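Local coordinates for protein hydrazine synthase subunit alpha (Candidatus Kuenenia stuttgartiensis, PDB 5C2V) that catalyses, as part of the hydrazine synthase complex, the second half-reaction of hydrazine formation, condensing hydroxylamine with ammonia, at residues D[158-163]-D[191-196]; D[291-296]-D[342-347]; D[346-351]-D[363-368]; D[503-508]-D[640-645]; D[645-650]-D[766-771]. One frame throughout, in Å; residues are numbered along the deposited sequence.

Contact 1 of 5, residues D[158-163]-D[191-196]; sequences GMVEKT and DTQGGK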
# COMPACT_ATOMS: atom_id res chain seq x y z
N GLY D 158 -6.31 -23.56 54.71
CA GLY D 158 -5.27 -22.65 55.16
C GLY D 158 -4.99 -21.47 54.25
O GLY D 158 -5.70 -21.26 53.27
N MET D 159 -3.98 -20.67 54.59
CA MET D 159 -3.85 -19.34 54.00
C MET D 159 -2.67 -19.17 53.06
O MET D 159 -1.83 -20.06 52.91
CB MET D 159 -3.74 -18.30 55.12
CG MET D 159 -4.70 -18.52 56.28
SD MET D 159 -6.43 -18.28 55.82
CE MET D 159 -6.45 -16.51 55.55
N VAL D 160 -2.61 -17.99 52.44
CA VAL D 160 -1.47 -17.59 51.62
C VAL D 160 -1.36 -16.07 51.62
O VAL D 160 -2.38 -15.38 51.61
CB VAL D 160 -1.61 -18.13 50.17
CG1 VAL D 160 -2.98 -17.78 49.59
CG2 VAL D 160 -0.49 -17.61 49.28
N GLU D 161 -0.14 -15.55 51.64
CA GLU D 161 0.07 -14.11 51.56
C GLU D 161 -0.49 -13.58 50.24
O GLU D 161 -0.20 -14.13 49.18
CB GLU D 161 1.55 -13.77 51.68
CG GLU D 161 1.98 -13.29 53.06
CD GLU D 161 1.47 -11.90 53.38
OE1 GLU D 161 1.46 -11.04 52.47
OE2 GLU D 161 1.09 -11.66 54.54
N LYS D 162 -1.27 -12.51 50.31
CA LYS D 162 -1.80 -11.92 49.09
C LYS D 162 -0.83 -10.85 48.62
O LYS D 162 -0.73 -9.78 49.22
CB LYS D 162 -3.20 -11.34 49.30
CG LYS D 162 -4.21 -12.32 49.87
CD LYS D 162 -5.55 -11.64 50.10
CE LYS D 162 -5.42 -10.52 51.12
NZ LYS D 162 -6.56 -9.55 51.03
N THR D 163 -0.14 -11.15 47.53
CA THR D 163 0.85 -10.26 46.96
C THR D 163 0.43 -9.93 45.54
O THR D 163 0.16 -8.77 45.22
CB THR D 163 2.26 -10.90 46.95
OG1 THR D 163 2.18 -12.23 46.42
CG2 THR D 163 2.81 -10.98 48.37
N ASP D 191 3.10 -17.07 39.39
CA ASP D 191 2.69 -17.12 40.78
C ASP D 191 3.92 -16.95 41.66
O ASP D 191 4.88 -17.73 41.58
CB ASP D 191 1.97 -18.43 41.10
CG ASP D 191 1.16 -18.36 42.39
OD1 ASP D 191 1.63 -17.72 43.36
OD2 ASP D 191 0.05 -18.93 42.43
N THR D 192 3.88 -15.91 42.49
CA THR D 192 5.00 -15.53 43.35
C THR D 192 5.06 -16.34 44.64
O THR D 192 6.09 -16.37 45.30
CB THR D 192 4.92 -14.03 43.72
OG1 THR D 192 3.76 -13.79 44.53
CG2 THR D 192 4.85 -13.17 42.47
N GLN D 193 3.96 -16.98 44.99
CA GLN D 193 3.90 -17.72 46.25
C GLN D 193 4.19 -19.21 46.09
O GLN D 193 4.18 -19.95 47.07
CB GLN D 193 2.53 -17.52 46.92
CG GLN D 193 2.33 -16.12 47.48
CD GLN D 193 3.43 -15.71 48.45
OE1 GLN D 193 4.06 -16.56 49.09
NE2 GLN D 193 3.66 -14.41 48.56
N GLY D 194 4.49 -19.63 44.87
CA GLY D 194 4.83 -21.01 44.60
C GLY D 194 3.65 -21.82 44.10
O GLY D 194 3.64 -23.05 44.18
N GLY D 195 2.64 -21.13 43.59
CA GLY D 195 1.44 -21.77 43.10
C GLY D 195 0.29 -21.64 44.08
O GLY D 195 -0.83 -22.07 43.81
N LYS D 196 0.55 -21.04 45.24
CA LYS D 196 -0.48 -21.03 46.26
C LYS D 196 -1.53 -19.94 46.00
O LYS D 196 -2.64 -20.03 46.52
CB LYS D 196 0.14 -20.87 47.65
CG LYS D 196 0.71 -22.17 48.21
CD LYS D 196 2.19 -22.29 47.90
CE LYS D 196 2.76 -23.63 48.31
NZ LYS D 196 4.24 -23.67 48.10
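Val-160, on strand 154-171, has its CA 6.4 Å from the CA of Lys-196, the first residue of helix 196-201, and the 191-196 turn then passes Glu-161 and Thr-163 farther off, so side chains rather than paired backbones make the contact. It ties the strand to the loop leading from strand 186-191 into that helix, with Gly-195 at the N-cap. Thr-163 OG1 donates to Thr-192 OG1 at 2.9 Å. The same Thr-163 OG1 takes a weak but straight bond from Gln-193 NE2, 3.4 Å long. Gln-193 reaches it because its chain folds back at chi2 (-55°), which carries the amide across the gap while CG stays against Glu-161 O at 3.6 Å. Val-160 offers one of its two methyls: CG2 rests on Gln-193 CG and on Lys-196 CB, each at 3.7 Å. Lysine suits this rim, giving the valine an aliphatic base while its amine leads away. Asp-191 OD1 accepts from Gln-193 N, an Asx turn. Nearby, Lys-162 makes a salt bridge with Glu-22 of the gamma subunit. With Thr-192 OG1 also bonded weakly to Gly-164 O, three hydrogen bonds, two of them weak, run beside an apolar patch, so the contact rests on neutral groups.

Contact 2 of 5, residues D[291-296]-D[342-347]; sequences ITFGDR and PLPDDR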
# COMPACT_ATOMS: atom_id res chain seq x y z
N ILE D 291 -1.44 3.74 29.01
CA ILE D 291 -2.72 4.44 28.90
C ILE D 291 -2.82 5.62 29.87
O ILE D 291 -2.51 5.48 31.06
CB ILE D 291 -3.90 3.48 29.13
CG1 ILE D 291 -3.74 2.23 28.27
CG2 ILE D 291 -5.22 4.17 28.85
CD1 ILE D 291 -4.87 1.24 28.40
N THR D 292 -3.27 6.76 29.37
CA THR D 292 -3.44 7.96 30.19
C THR D 292 -4.70 7.86 31.05
O THR D 292 -5.68 7.24 30.66
CB THR D 292 -3.52 9.23 29.33
OG1 THR D 292 -4.67 9.15 28.47
CG2 THR D 292 -2.27 9.39 28.49
N PHE D 293 -4.64 8.47 32.23
CA PHE D 293 -5.76 8.43 33.16
C PHE D 293 -6.83 9.49 32.88
O PHE D 293 -8.03 9.21 32.99
CB PHE D 293 -5.23 8.56 34.59
CG PHE D 293 -4.25 7.48 34.95
CD1 PHE D 293 -4.69 6.26 35.44
CD2 PHE D 293 -2.89 7.67 34.77
CE1 PHE D 293 -3.79 5.26 35.76
CE2 PHE D 293 -1.99 6.67 35.09
CZ PHE D 293 -2.44 5.47 35.59
N GLY D 294 -6.41 10.71 32.55
CA GLY D 294 -7.35 11.79 32.35
C GLY D 294 -8.27 11.70 31.14
O GLY D 294 -9.49 11.67 31.28
N ASP D 295 -7.68 11.63 29.94
CA ASP D 295 -8.47 11.54 28.72
C ASP D 295 -8.56 10.10 28.19
O ASP D 295 -9.15 9.86 27.14
CB ASP D 295 -7.90 12.46 27.63
CG ASP D 295 -6.39 12.49 27.61
OD1 ASP D 295 -5.76 11.48 27.98
OD2 ASP D 295 -5.82 13.54 27.23
N ARG D 296 -7.95 9.17 28.92
CA ARG D 296 -7.95 7.75 28.55
C ARG D 296 -7.42 7.52 27.14
O ARG D 296 -8.15 7.06 26.27
CB ARG D 296 -9.36 7.17 28.69
CG ARG D 296 -9.70 6.67 30.08
CD ARG D 296 -11.18 6.36 30.20
NE ARG D 296 -11.45 5.35 31.22
CZ ARG D 296 -11.76 4.09 30.95
NH1 ARG D 296 -11.86 3.69 29.69
NH2 ARG D 296 -11.99 3.23 31.94
N PRO D 342 2.73 8.01 31.39
CA PRO D 342 1.64 8.89 31.82
C PRO D 342 1.43 8.88 33.33
O PRO D 342 1.62 7.85 33.97
CB PRO D 342 0.41 8.32 31.10
CG PRO D 342 0.95 7.39 30.05
CD PRO D 342 2.24 6.88 30.59
N LEU D 343 1.04 10.02 33.89
CA LEU D 343 0.74 10.12 35.32
C LEU D 343 -0.74 10.43 35.53
O LEU D 343 -1.37 11.06 34.68
CB LEU D 343 1.60 11.20 35.98
CG LEU D 343 3.06 10.87 36.31
CD1 LEU D 343 3.73 12.06 36.99
CD2 LEU D 343 3.14 9.64 37.19
N PRO D 344 -1.29 9.99 36.67
CA PRO D 344 -2.67 10.30 37.08
C PRO D 344 -2.92 11.80 37.23
O PRO D 344 -4.07 12.23 37.31
CB PRO D 344 -2.80 9.59 38.43
CG PRO D 344 -1.85 8.45 38.34
CD PRO D 344 -0.68 8.98 37.56
N ASP D 345 -1.85 12.58 37.27
CA ASP D 345 -1.93 14.03 37.39
C ASP D 345 -2.07 14.67 36.02
O ASP D 345 -2.01 15.89 35.88
CB ASP D 345 -0.69 14.59 38.10
CG ASP D 345 -0.38 13.86 39.39
OD1 ASP D 345 -1.33 13.39 40.05
OD2 ASP D 345 0.81 13.76 39.74
N ASP D 346 -2.23 13.82 35.01
CA ASP D 346 -2.26 14.21 33.60
C ASP D 346 -0.92 14.76 33.15
O ASP D 346 -0.84 15.55 32.21
CB ASP D 346 -3.37 15.23 33.33
CG ASP D 346 -4.75 14.69 33.62
OD1 ASP D 346 -4.93 13.45 33.56
OD2 ASP D 346 -5.67 15.49 33.90
N ARG D 347 0.15 14.33 33.82
CA ARG D 347 1.50 14.61 33.36
C ARG D 347 2.08 13.36 32.73
O ARG D 347 1.45 12.30 32.76
CB ARG D 347 2.38 15.09 34.52
CG ARG D 347 1.88 16.34 35.21
CD ARG D 347 2.85 16.81 36.28
NE ARG D 347 2.99 15.84 37.36
CZ ARG D 347 3.85 15.96 38.37
NH1 ARG D 347 4.66 17.01 38.43
NH2 ARG D 347 3.91 15.03 39.31
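Thr-292, whose methyl meets Pro-342, has its hydroxyl gripped twice: OG1 donates to Asp-295 OD1 at 2.6 Å and accepts from the backbone N of Lys-297. These bonds hold the 291-296 turn in shape, and a threonine suits the place because its two branches do separate work. OG1 faces back into its own turn, whereas CG2 lies across the proline ring, 3.9 Å from Pro-342 CB. The aromatic contact is between Phe-293 and Pro-344, which lie side by side and point the same way. Pro-344 CG sits over one face of the phenyl ring, 4.0 Å from its centroid and 22° off the ring normal, a CH-pi contact, and Pro-344 CD approaches Phe-293 CE2 to 3.6 Å. Pro-342 O comes to the edge of the same ring. Proline's restricted phi also suits the second position of the type I turn from Leu-343 to Asp-346, closed by Asp-346 N bonding to Leu-343 O at 2.9 Å. Past it, Asp-346 OD1 comes within 3.2 Å of Gly-294 CA, where glycine presents only its backbone. The two loops link successive strands of neighbouring antiparallel sheets, 285-291 to 297-303 and 336-342 to 348-353, consistent with adjacent blades of the N-terminal propeller. Both lie next to helix 18-25: its Lys-23 pairs with Asp-346 and Ser-22 touches Phe-293.

Contact 3 of 5, residues D[346-351]-D[363-368]; sequences DRMLVS and FNFSKC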
# COMPACT_ATOMS: atom_id res chain seq x y z
N ASP D 346 -2.23 13.82 35.01
CA ASP D 346 -2.26 14.21 33.60
C ASP D 346 -0.92 14.76 33.15
O ASP D 346 -0.84 15.55 32.21
CB ASP D 346 -3.37 15.23 33.33
CG ASP D 346 -4.75 14.69 33.62
OD1 ASP D 346 -4.93 13.45 33.56
OD2 ASP D 346 -5.67 15.49 33.90
N ARG D 347 0.15 14.33 33.82
CA ARG D 347 1.50 14.61 33.36
C ARG D 347 2.08 13.36 32.73
O ARG D 347 1.45 12.30 32.76
CB ARG D 347 2.38 15.09 34.52
CG ARG D 347 1.88 16.34 35.21
CD ARG D 347 2.85 16.81 36.28
NE ARG D 347 2.99 15.84 37.36
CZ ARG D 347 3.85 15.96 38.37
NH1 ARG D 347 4.66 17.01 38.43
NH2 ARG D 347 3.91 15.03 39.31
N MET D 348 3.27 13.47 32.16
CA MET D 348 3.93 12.32 31.57
C MET D 348 5.45 12.47 31.60
O MET D 348 5.98 13.56 31.40
CB MET D 348 3.45 12.10 30.13
CG MET D 348 3.95 10.83 29.48
SD MET D 348 3.05 10.40 27.97
CE MET D 348 3.30 11.87 26.99
N LEU D 349 6.15 11.37 31.85
CA LEU D 349 7.60 11.34 31.79
C LEU D 349 8.05 10.61 30.53
O LEU D 349 7.62 9.49 30.27
CB LEU D 349 8.19 10.67 33.03
CG LEU D 349 8.27 11.50 34.31
CD1 LEU D 349 8.70 10.63 35.48
CD2 LEU D 349 9.22 12.67 34.13
N VAL D 350 8.90 11.26 29.74
CA VAL D 350 9.36 10.67 28.50
C VAL D 350 10.88 10.59 28.43
O VAL D 350 11.58 11.42 29.02
CB VAL D 350 8.85 11.46 27.27
CG1 VAL D 350 7.33 11.37 27.18
CG2 VAL D 350 9.30 12.91 27.34
N SER D 351 11.39 9.59 27.74
CA SER D 351 12.82 9.54 27.44
C SER D 351 13.04 10.13 26.06
O SER D 351 12.43 9.71 25.08
CB SER D 351 13.36 8.12 27.53
OG SER D 351 14.74 8.08 27.19
N PHE D 363 7.02 15.80 29.80
CA PHE D 363 6.42 16.04 28.49
C PHE D 363 5.51 17.26 28.50
O PHE D 363 4.87 17.57 29.50
CB PHE D 363 5.65 14.81 28.02
CG PHE D 363 5.26 14.86 26.56
CD1 PHE D 363 6.16 14.48 25.58
CD2 PHE D 363 4.00 15.28 26.18
CE1 PHE D 363 5.81 14.53 24.25
CE2 PHE D 363 3.64 15.33 24.85
CZ PHE D 363 4.55 14.95 23.88
N ASN D 364 5.46 17.96 27.36
CA ASN D 364 4.57 19.11 27.20
C ASN D 364 3.55 18.84 26.10
O ASN D 364 3.92 18.67 24.93
CB ASN D 364 5.38 20.37 26.89
CG ASN D 364 4.56 21.64 27.03
OD1 ASN D 364 3.37 21.68 26.70
ND2 ASN D 364 5.19 22.70 27.53
N PHE D 365 2.28 18.80 26.47
CA PHE D 365 1.21 18.50 25.52
C PHE D 365 0.83 19.71 24.67
O PHE D 365 0.30 19.56 23.57
CB PHE D 365 -0.02 17.97 26.26
CG PHE D 365 0.18 16.61 26.86
CD1 PHE D 365 0.72 16.47 28.13
CD2 PHE D 365 -0.16 15.47 26.15
CE1 PHE D 365 0.91 15.21 28.68
CE2 PHE D 365 0.02 14.21 26.70
CZ PHE D 365 0.56 14.09 27.97
N SER D 366 1.11 20.90 25.18
CA SER D 366 0.78 22.12 24.45
C SER D 366 1.79 22.39 23.34
O SER D 366 1.48 23.03 22.33
CB SER D 366 0.71 23.32 25.40
OG SER D 366 1.96 23.55 26.03
N LYS D 367 3.02 21.90 23.52
CA LYS D 367 4.07 22.07 22.53
C LYS D 367 4.24 20.86 21.61
O LYS D 367 5.02 20.91 20.66
CB LYS D 367 5.40 22.37 23.22
CG LYS D 367 5.44 23.70 23.94
CD LYS D 367 5.13 24.84 22.99
CE LYS D 367 5.39 26.19 23.64
NZ LYS D 367 6.80 26.31 24.11
N CYS D 368 3.49 19.80 21.88
CA CYS D 368 3.62 18.53 21.16
C CYS D 368 5.07 18.05 21.11
O CYS D 368 5.52 17.50 20.11
CB CYS D 368 3.07 18.66 19.73
SG CYS D 368 1.30 19.00 19.63
O HOH W 1 3.95 16.20 31.82
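Met-348 and Phe-363 run side by side from neighbouring strands, their side chains pointing the same way. The methionine bends at its last torsion (chi3 57°), and this lays CE over one face of the Phe-363 ring, 3.9 Å from its centroid and 26° off the normal, a CH-pi contact. That same CE reaches Phe-365 CZ at 3.7 Å, so a long, flexible side chain serves two aromatics at once. Phe-363 CD2 in turn stands over the centre of the Phe-365 ring. Val-350 crosses Phe-363 obliquely, its CG1 3.7 Å from Phe-363 CD1; a beta-branched residue suits the strand, and both its methyls reach that CD1. In the backbone, Phe-363 N donates to Met-348 O at 2.9 Å and 172°. A water takes over the other half of this backbone pair, accepting from Met-348 N and donating to Phe-363 O. Strands 348-353 and 359-364 thus form a hairpin in a four-stranded antiparallel meander, consistent with a blade of the six-bladed beta-propeller of the N-terminal domain.

Contact 4 of 5, residues D[503-508]-D[640-645]; sequences RGIIGY and KQRTVD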
# COMPACT_ATOMS: atom_id res chain seq x y z
N ARG D 503 4.36 -25.85 8.80
CA ARG D 503 3.07 -26.01 9.45
C ARG D 503 2.43 -27.33 9.04
O ARG D 503 2.89 -27.98 8.10
CB ARG D 503 2.15 -24.83 9.13
CG ARG D 503 2.03 -24.51 7.65
CD ARG D 503 1.52 -23.09 7.47
NE ARG D 503 2.48 -22.11 7.97
CZ ARG D 503 2.21 -20.83 8.17
NH1 ARG D 503 1.00 -20.36 7.91
NH2 ARG D 503 3.15 -20.01 8.62
N GLY D 504 1.38 -27.72 9.74
CA GLY D 504 0.71 -28.98 9.47
C GLY D 504 -0.78 -28.89 9.74
O GLY D 504 -1.28 -27.87 10.20
N ILE D 505 -1.49 -29.97 9.43
CA ILE D 505 -2.94 -29.97 9.52
C ILE D 505 -3.45 -30.47 10.87
O ILE D 505 -3.29 -31.64 11.20
CB ILE D 505 -3.57 -30.83 8.41
CG1 ILE D 505 -3.04 -30.39 7.04
CG2 ILE D 505 -5.09 -30.75 8.45
CD1 ILE D 505 -3.56 -31.23 5.89
N ILE D 506 -4.05 -29.57 11.65
CA ILE D 506 -4.74 -29.97 12.86
C ILE D 506 -5.89 -30.88 12.47
O ILE D 506 -6.08 -31.95 13.06
CB ILE D 506 -5.27 -28.76 13.66
CG1 ILE D 506 -4.16 -28.18 14.54
CG2 ILE D 506 -6.45 -29.17 14.54
CD1 ILE D 506 -4.62 -27.04 15.42
N GLY D 507 -6.66 -30.46 11.47
CA GLY D 507 -7.72 -31.31 10.96
C GLY D 507 -8.87 -30.54 10.34
O GLY D 507 -8.89 -29.32 10.38
N TYR D 508 -9.84 -31.26 9.80
CA TYR D 508 -10.96 -30.62 9.13
C TYR D 508 -12.25 -30.74 9.93
O TYR D 508 -12.45 -31.72 10.66
CB TYR D 508 -11.17 -31.23 7.74
CG TYR D 508 -10.03 -31.00 6.78
CD1 TYR D 508 -10.07 -29.95 5.87
CD2 TYR D 508 -8.93 -31.85 6.76
CE1 TYR D 508 -9.04 -29.75 4.98
CE2 TYR D 508 -7.89 -31.65 5.86
CZ TYR D 508 -7.95 -30.60 4.98
OH TYR D 508 -6.92 -30.39 4.09
N LYS D 640 1.79 -37.87 15.78
CA LYS D 640 1.10 -38.38 14.60
C LYS D 640 0.41 -37.31 13.74
O LYS D 640 -0.25 -37.65 12.76
CB LYS D 640 0.09 -39.44 15.03
CG LYS D 640 0.67 -40.40 16.06
CD LYS D 640 -0.35 -41.41 16.55
CE LYS D 640 -0.60 -42.49 15.52
NZ LYS D 640 -1.46 -43.57 16.08
N GLN D 641 0.54 -36.04 14.11
CA GLN D 641 -0.11 -34.96 13.36
C GLN D 641 0.41 -34.88 11.93
O GLN D 641 1.61 -34.82 11.69
CB GLN D 641 0.10 -33.62 14.07
CG GLN D 641 -0.83 -32.52 13.57
CD GLN D 641 -0.60 -31.19 14.27
OE1 GLN D 641 0.53 -30.72 14.38
NE2 GLN D 641 -1.68 -30.59 14.76
N ARG D 642 -0.52 -34.87 10.97
CA ARG D 642 -0.18 -34.98 9.56
C ARG D 642 0.11 -33.64 8.89
O ARG D 642 -0.56 -32.64 9.16
CB ARG D 642 -1.31 -35.69 8.80
CG ARG D 642 -0.99 -36.01 7.35
CD ARG D 642 -2.15 -36.73 6.67
NE ARG D 642 -3.33 -35.89 6.55
CZ ARG D 642 -3.64 -35.19 5.46
NH1 ARG D 642 -2.85 -35.23 4.40
NH2 ARG D 642 -4.74 -34.45 5.43
N THR D 643 1.11 -33.63 8.02
CA THR D 643 1.43 -32.47 7.19
C THR D 643 1.74 -32.93 5.77
O THR D 643 1.91 -34.13 5.52
CB THR D 643 2.62 -31.68 7.74
OG1 THR D 643 2.70 -30.41 7.08
CG2 THR D 643 3.92 -32.44 7.51
N VAL D 644 1.81 -31.99 4.84
CA VAL D 644 2.19 -32.30 3.47
C VAL D 644 3.60 -31.81 3.17
O VAL D 644 3.86 -30.60 3.18
CB VAL D 644 1.21 -31.69 2.45
CG1 VAL D 644 1.60 -32.09 1.04
CG2 VAL D 644 -0.21 -32.14 2.75
N ASP D 645 4.50 -32.74 2.90
CA ASP D 645 5.89 -32.42 2.58
C ASP D 645 6.15 -32.64 1.09
O ASP D 645 5.80 -33.69 0.55
CB ASP D 645 6.84 -33.25 3.43
CG ASP D 645 8.28 -32.81 3.30
OD1 ASP D 645 8.98 -33.29 2.38
OD2 ASP D 645 8.72 -31.98 4.12
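Ile-505 and Arg-642 join strand 503-510 to the loop that leads into helix 646-657, and with it the middle domain to the cytochrome c part of the chain. This strand carries a classic beta bulge, Ile-506 and Gly-507 both facing Ile-464 on its sheet partner. Two hydrogen bonds bind the loop to it. Ile-505 N donates to Arg-642 O at 2.8 Å, and Thr-643 OG1 donates to Arg-503 O at 2.6 Å, in the carbonyl plane and on a lone pair. Threonine suits this spot because its hydroxyl, anti to the backbone N (chi1 -167°), can reach a strand carbonyl that the loop backbone does not. Gly-504 lets the chains close up, its CA only 4.2 Å from the CA of Thr-643. The other contacts are van der Waals, with the polar ends of the side chains bonded elsewhere. Gln-641, extended, reaches across to the strand, its CG 3.5 Å from Ile-505 O, with its amide near Ile-506 and bonded to Gln-466 and Tyr-468. Arg-642 lies beside Ile-505, its charge paired with Glu-759 of helix 751-762, which Tyr-508 OH also binds. Ile-505 CD1 sits over one face of the Arg-642 guanidinium, 3.5 Å from its NH2.

Contact 5 of 5, residues D[645-650]-D[766-771]; sequences DFRRDI and QWDNIP. With CA (calcium ion), chain Z.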
# COMPACT_ATOMS: atom_id res chain seq x y z
N ASP D 645 4.50 -32.74 2.90
CA ASP D 645 5.89 -32.42 2.58
C ASP D 645 6.15 -32.64 1.09
O ASP D 645 5.80 -33.69 0.55
CB ASP D 645 6.84 -33.25 3.43
CG ASP D 645 8.28 -32.81 3.30
OD1 ASP D 645 8.98 -33.29 2.38
OD2 ASP D 645 8.72 -31.98 4.12
N PHE D 646 6.76 -31.66 0.44
CA PHE D 646 6.95 -31.70 -1.01
C PHE D 646 7.82 -32.87 -1.46
O PHE D 646 7.57 -33.47 -2.50
CB PHE D 646 7.57 -30.38 -1.50
CG PHE D 646 7.69 -30.30 -2.99
CD1 PHE D 646 6.61 -29.93 -3.77
CD2 PHE D 646 8.89 -30.58 -3.62
CE1 PHE D 646 6.71 -29.85 -5.15
CE2 PHE D 646 9.01 -30.51 -5.00
CZ PHE D 646 7.92 -30.14 -5.76
N ARG D 647 8.84 -33.18 -0.67
CA ARG D 647 9.78 -34.24 -1.03
C ARG D 647 9.17 -35.63 -0.85
O ARG D 647 9.35 -36.51 -1.68
CB ARG D 647 11.05 -34.12 -0.18
CG ARG D 647 11.65 -32.73 -0.18
CD ARG D 647 12.47 -32.49 1.07
NE ARG D 647 11.66 -32.53 2.28
CZ ARG D 647 12.14 -32.42 3.51
NH1 ARG D 647 13.44 -32.25 3.70
NH2 ARG D 647 11.32 -32.46 4.55
N ARG D 648 8.44 -35.80 0.25
CA ARG D 648 7.85 -37.09 0.59
C ARG D 648 6.55 -37.37 -0.16
O ARG D 648 6.26 -38.51 -0.54
CB ARG D 648 7.59 -37.16 2.10
CG ARG D 648 7.14 -38.52 2.59
CD ARG D 648 5.97 -38.39 3.56
NE ARG D 648 6.27 -37.46 4.65
CZ ARG D 648 5.35 -36.90 5.42
NH1 ARG D 648 4.06 -37.18 5.23
NH2 ARG D 648 5.70 -36.07 6.39
N ASP D 649 5.76 -36.32 -0.39
CA ASP D 649 4.40 -36.48 -0.90
C ASP D 649 4.23 -36.07 -2.37
O ASP D 649 3.89 -36.90 -3.21
CB ASP D 649 3.42 -35.69 -0.03
CG ASP D 649 3.43 -36.15 1.42
OD1 ASP D 649 3.55 -37.37 1.65
OD2 ASP D 649 3.31 -35.29 2.32
N ILE D 650 4.46 -34.79 -2.66
CA ILE D 650 4.19 -34.23 -3.99
C ILE D 650 5.17 -34.70 -5.08
O ILE D 650 4.74 -35.11 -6.16
CB ILE D 650 4.22 -32.69 -3.94
CG1 ILE D 650 3.27 -32.17 -2.86
CG2 ILE D 650 3.87 -32.11 -5.30
CD1 ILE D 650 1.84 -32.66 -3.01
N GLN D 766 5.17 -25.21 1.06
CA GLN D 766 6.52 -25.37 1.58
C GLN D 766 7.27 -26.49 0.86
O GLN D 766 6.74 -27.13 -0.04
CB GLN D 766 6.50 -25.65 3.08
CG GLN D 766 5.96 -24.52 3.94
CD GLN D 766 4.44 -24.50 3.99
OE1 GLN D 766 3.78 -25.38 3.43
NE2 GLN D 766 3.88 -23.51 4.67
N TRP D 767 8.51 -26.70 1.27
CA TRP D 767 9.38 -27.75 0.75
C TRP D 767 9.69 -28.71 1.87
O TRP D 767 9.34 -29.90 1.82
CB TRP D 767 10.66 -27.15 0.16
CG TRP D 767 11.85 -28.08 0.13
CD1 TRP D 767 12.80 -28.22 1.11
CD2 TRP D 767 12.24 -28.94 -0.94
NE1 TRP D 767 13.74 -29.15 0.71
CE2 TRP D 767 13.42 -29.60 -0.54
CE3 TRP D 767 11.70 -29.23 -2.20
CZ2 TRP D 767 14.07 -30.53 -1.35
CZ3 TRP D 767 12.35 -30.15 -3.00
CH2 TRP D 767 13.52 -30.79 -2.57
N ASP D 768 10.34 -28.19 2.91
CA ASP D 768 10.64 -28.97 4.08
C ASP D 768 9.62 -28.61 5.15
O ASP D 768 9.70 -27.55 5.76
CB ASP D 768 12.07 -28.67 4.55
CG ASP D 768 12.65 -29.76 5.41
OD1 ASP D 768 11.92 -30.29 6.27
OD2 ASP D 768 13.84 -30.09 5.23
N ASN D 769 8.66 -29.51 5.37
CA ASN D 769 7.62 -29.29 6.36
C ASN D 769 7.88 -30.05 7.66
O ASN D 769 7.08 -30.00 8.58
CB ASN D 769 6.25 -29.65 5.80
CG ASN D 769 5.38 -28.43 5.54
OD1 ASN D 769 5.59 -27.37 6.14
ND2 ASN D 769 4.40 -28.57 4.65
N ILE D 770 9.00 -30.77 7.70
CA ILE D 770 9.39 -31.49 8.90
C ILE D 770 10.45 -30.70 9.67
O ILE D 770 11.59 -30.62 9.23
CB ILE D 770 9.94 -32.89 8.56
CG1 ILE D 770 8.92 -33.68 7.73
CG2 ILE D 770 10.30 -33.65 9.83
CD1 ILE D 770 9.42 -35.03 7.27
N PRO D 771 10.06 -30.13 10.82
CA PRO D 771 10.94 -29.28 11.63
C PRO D 771 12.25 -29.96 12.01
O PRO D 771 12.25 -31.12 12.42
CB PRO D 771 10.09 -29.00 12.88
CG PRO D 771 8.69 -29.13 12.41
CD PRO D 771 8.71 -30.23 11.39
CA CA Z . 13.31 -30.53 8.13
O HOH W 2 15.33 -30.41 6.84
O HOH W 3 13.34 -28.18 8.53
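Arg-647 NH1 forms a salt bridge with Asp-768 OD2 at 2.7 Å, Asp-768 lying over one face of the guanidinium with its carboxylate turned 52° from that plane. At its edge the same group grips Asp-645 side-on, NE to OD1 (2.8 Å) and NH2 to OD2 (2.7 Å). Asp-645 OD2 also accepts from Asn-769 N, 2.8 Å and 170°, which reaches it from the opposite face to NH2. As N-cap of helix 646-657, Asp-645 accepts weak capping bonds at OD1 from Arg-647 N and Arg-648 N. Asp-768 OD1 binds calcium at 2.3 Å, alongside Ile-770 O, two waters, Gly-772 and Asp-774. Outward, the aliphatic part of Arg-647 lies on Trp-767, CG 3.5 Å from the centroid of the six-membered ring, a CH-pi contact. Phe-646 meets that ring rim to rim, planes at 35°; its side chain is about 10 Å from the heme c of the C-terminal domain. Arginine suits this place, aliphatic on the indole and charged at the end. Its charge, with that of calcium, probably keeps both aspartates ionised and couples the helix start to the metal loop.

In the fold
From the N terminus, contact 1 closes first, closing a loop of 27 residues between 158-163 and 191-196. Contact 2 then closes a longer loop, bringing together the turns that follow strands 285-291 and 336-342. Contact 3 begins where contact 2 ends, sharing Asp-346 and Arg-347, and closes the short hairpin beyond. Far on the other side of the chain's centre, contact 4 bridges 131 residues to tie the middle-domain sheet to the approach of helix 646-657. Contact 5 takes over from the shared Asp-645 and brings the loop after helix 751-762 back to that helix. None nests within or crosses another; contacts 3 and 5 have centres 54 Å apart.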